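Local coordinates for protein RE55538p (Drosophila melanogaster, PDB 4IX7) that preferentially binds the palindromic DNA sequence CCAATTGG through its BEN domain and represses transcription of genes involved in neural development, at residues G8-C13 against K72-I77. Residues are numbered along the deposited sequence; the frame is centred on the assembly and turned at random.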
loop_
_atom_site.group_PDB
_atom_site.type_symbol
_atom_site.label_atom_id
_atom_site.label_comp_id
_atom_site.label_asym_id
_atom_site.label_seq_id
_atom_site.Cartn_x
_atom_site.Cartn_y
_atom_site.Cartn_z
ATOM N N GLY C 8 -7.293 -4.136 -23.292
ATOM C CA GLY C 8 -6.451 -2.952 -23.331
ATOM C C GLY C 8 -5.696 -2.817 -24.630
ATOM O O GLY C 8 -5.813 -3.671 -25.510
ATOM N N PRO C 9 -4.907 -1.744 -24.753
ATOM C CA PRO C 9 -4.207 -1.438 -26.011
ATOM C C PRO C 9 -3.261 -2.521 -26.536
ATOM O O PRO C 9 -2.946 -2.494 -27.728
ATOM C CB PRO C 9 -3.434 -0.148 -25.691
ATOM C CG PRO C 9 -3.482 -0.000 -24.194
ATOM C CD PRO C 9 -4.725 -0.695 -23.735
ATOM N N ASN C 10 -2.804 -3.442 -25.691
ATOM C CA ASN C 10 -1.895 -4.490 -26.153
ATOM C C ASN C 10 -2.615 -5.774 -26.555
ATOM O O ASN C 10 -1.984 -6.797 -26.830
ATOM C CB ASN C 10 -0.804 -4.770 -25.112
ATOM C CG ASN C 10 0.003 -3.534 -24.782
ATOM O OD1 ASN C 10 0.359 -2.754 -25.673
ATOM N ND2 ASN C 10 0.280 -3.329 -23.501
ATOM N N ASN C 11 -3.942 -5.701 -26.590
ATOM C CA ASN C 11 -4.784 -6.814 -27.021
ATOM C C ASN C 11 -4.671 -8.076 -26.151
ATOM O O ASN C 11 -4.842 -9.200 -26.627
ATOM C CB ASN C 11 -4.560 -7.136 -28.509
ATOM C CG ASN C 11 -5.659 -8.012 -29.100
ATOM O OD1 ASN C 11 -5.380 -9.005 -29.779
ATOM N ND2 ASN C 11 -6.909 -7.654 -28.833
ATOM N N THR C 12 -4.416 -7.890 -24.859
ATOM C CA THR C 12 -4.557 -9.002 -23.932
ATOM C C THR C 12 -6.052 -9.270 -23.822
ATOM O O THR C 12 -6.840 -8.336 -23.643
ATOM C CB THR C 12 -4.007 -8.641 -22.545
ATOM O OG1 THR C 12 -2.645 -8.207 -22.679
ATOM C CG2 THR C 12 -4.069 -9.847 -21.611
ATOM N N CYS C 13 -6.441 -10.535 -23.951
ATOM C CA CYS C 13 -7.859 -10.891 -23.971
ATOM C C CYS C 13 -8.274 -11.856 -22.871
ATOM O O CYS C 13 -7.462 -12.635 -22.359
ATOM C CB CYS C 13 -8.232 -11.502 -25.323
ATOM S SG CYS C 13 -8.040 -10.369 -26.721
ATOM N N LYS C 72 0.936 -7.364 -20.751
ATOM C CA LYS C 72 -0.271 -7.910 -20.140
ATOM C C LYS C 72 -0.647 -7.136 -18.870
ATOM O O LYS C 72 -1.824 -6.829 -18.630
ATOM C CB LYS C 72 -0.107 -9.417 -19.874
ATOM C CG LYS C 72 -0.018 -10.238 -21.170
ATOM C CD LYS C 72 0.168 -11.725 -20.893
ATOM C CE LYS C 72 0.184 -12.488 -22.211
ATOM N NZ LYS C 72 0.556 -13.919 -22.050
ATOM N N ILE C 73 0.353 -6.798 -18.066
ATOM C CA ILE C 73 0.114 -6.020 -16.858
ATOM C C ILE C 73 -0.420 -4.635 -17.216
ATOM O O ILE C 73 -1.362 -4.151 -16.595
ATOM C CB ILE C 73 1.382 -5.936 -15.987
ATOM C CG1 ILE C 73 1.678 -7.311 -15.381
ATOM C CG2 ILE C 73 1.216 -4.905 -14.868
ATOM C CD1 ILE C 73 0.512 -7.926 -14.654
ATOM N N GLN C 74 0.167 -4.015 -18.240
ATOM C CA GLN C 74 -0.294 -2.709 -18.702
ATOM C C GLN C 74 -1.770 -2.772 -19.092
ATOM O O GLN C 74 -2.536 -1.860 -18.788
ATOM C CB GLN C 74 0.539 -2.233 -19.890
ATOM C CG GLN C 74 0.300 -0.781 -20.252
ATOM C CD GLN C 74 1.029 -0.370 -21.524
ATOM O OE1 GLN C 74 1.685 -1.190 -22.172
ATOM N NE2 GLN C 74 0.913 0.903 -21.886
ATOM N N ASP C 75 -2.171 -3.864 -19.740
ATOM C CA ASP C 75 -3.565 -4.025 -20.141
ATOM C C ASP C 75 -4.492 -4.209 -18.947
ATOM O O ASP C 75 -5.602 -3.669 -18.932
ATOM C CB ASP C 75 -3.725 -5.189 -21.118
ATOM C CG ASP C 75 -3.358 -4.806 -22.543
ATOM O OD1 ASP C 75 -3.152 -3.600 -22.812
ATOM O OD2 ASP C 75 -3.293 -5.720 -23.387
ATOM N N ILE C 76 -4.045 -4.969 -17.949
ATOM C CA ILE C 76 -4.849 -5.159 -16.749
ATOM C C ILE C 76 -5.054 -3.825 -16.052
ATOM O O ILE C 76 -6.166 -3.500 -15.638
ATOM C CB ILE C 76 -4.206 -6.179 -15.790
ATOM C CG1 ILE C 76 -4.271 -7.576 -16.421
ATOM C CG2 ILE C 76 -4.897 -6.158 -14.416
ATOM C CD1 ILE C 76 -3.459 -8.608 -15.676
ATOM N N ILE C 77 -3.989 -3.039 -15.946
ATOM C CA ILE C 77 -4.084 -1.718 -15.326
ATOM C C ILE C 77 -5.024 -0.828 -16.134
ATOM O O ILE C 77 -5.872 -0.142 -15.569
ATOM C CB ILE C 77 -2.701 -1.065 -15.184
ATOM C CG1 ILE C 77 -1.850 -1.851 -14.185
ATOM C CG2 ILE C 77 -2.836 0.377 -14.743
ATOM C CD1 ILE C 77 -0.368 -1.436 -14.182
#
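Asp75 of helix 70-84 reaches its carboxylate into the 8-13 loop, and both of its oxygens accept hydrogen bonds there. Asp75 OD1 accepts from Asn10 N at 2.9 Å on its syn lone pair, nearly straight at 164°. Two groups of Thr12 converge on Asp75 OD2: the backbone N, 2.9 Å away and almost in line with the C-O bond, and the OG1 hydroxyl at 2.7 Å, which comes to the anti side from the other face of the carboxylate plane. With OG1 beside its own backbone N (chi1 -55°), Thr12 can grip one oxygen twice. Three bonds thus fix the rotation of this buried carboxylate, and the loop's N-H groups would be expected to stabilise its charge.

A side-chain amide pair adds a fourth bond. Asn10 ND2 meets Gln74 OE1 at 2.9 Å; OE1 lies in the Asn10 amide plane, whereas ND2 sits above the Gln74 carbonyl plane, off its lone pairs. The two amides are turned 59° apart. ND2 also bonds to Gly71 O.

The remaining contacts are van der Waals: Pro9 CD lies 3.4 Å from Asp75 OD1, and Lys72 CG passes 4.1 Å from Thr12 CG2.

Asn11 N bonds to Gly8 O, closing a type I turn between antiparallel strands 4-6 and 13-15. The contact ties this hairpin of the BEN domain to helix 70-84, while Ile38 of helix 27-38 touches Thr12 and Lys72, and Ile73 and Ile77 pack on helix 88-112.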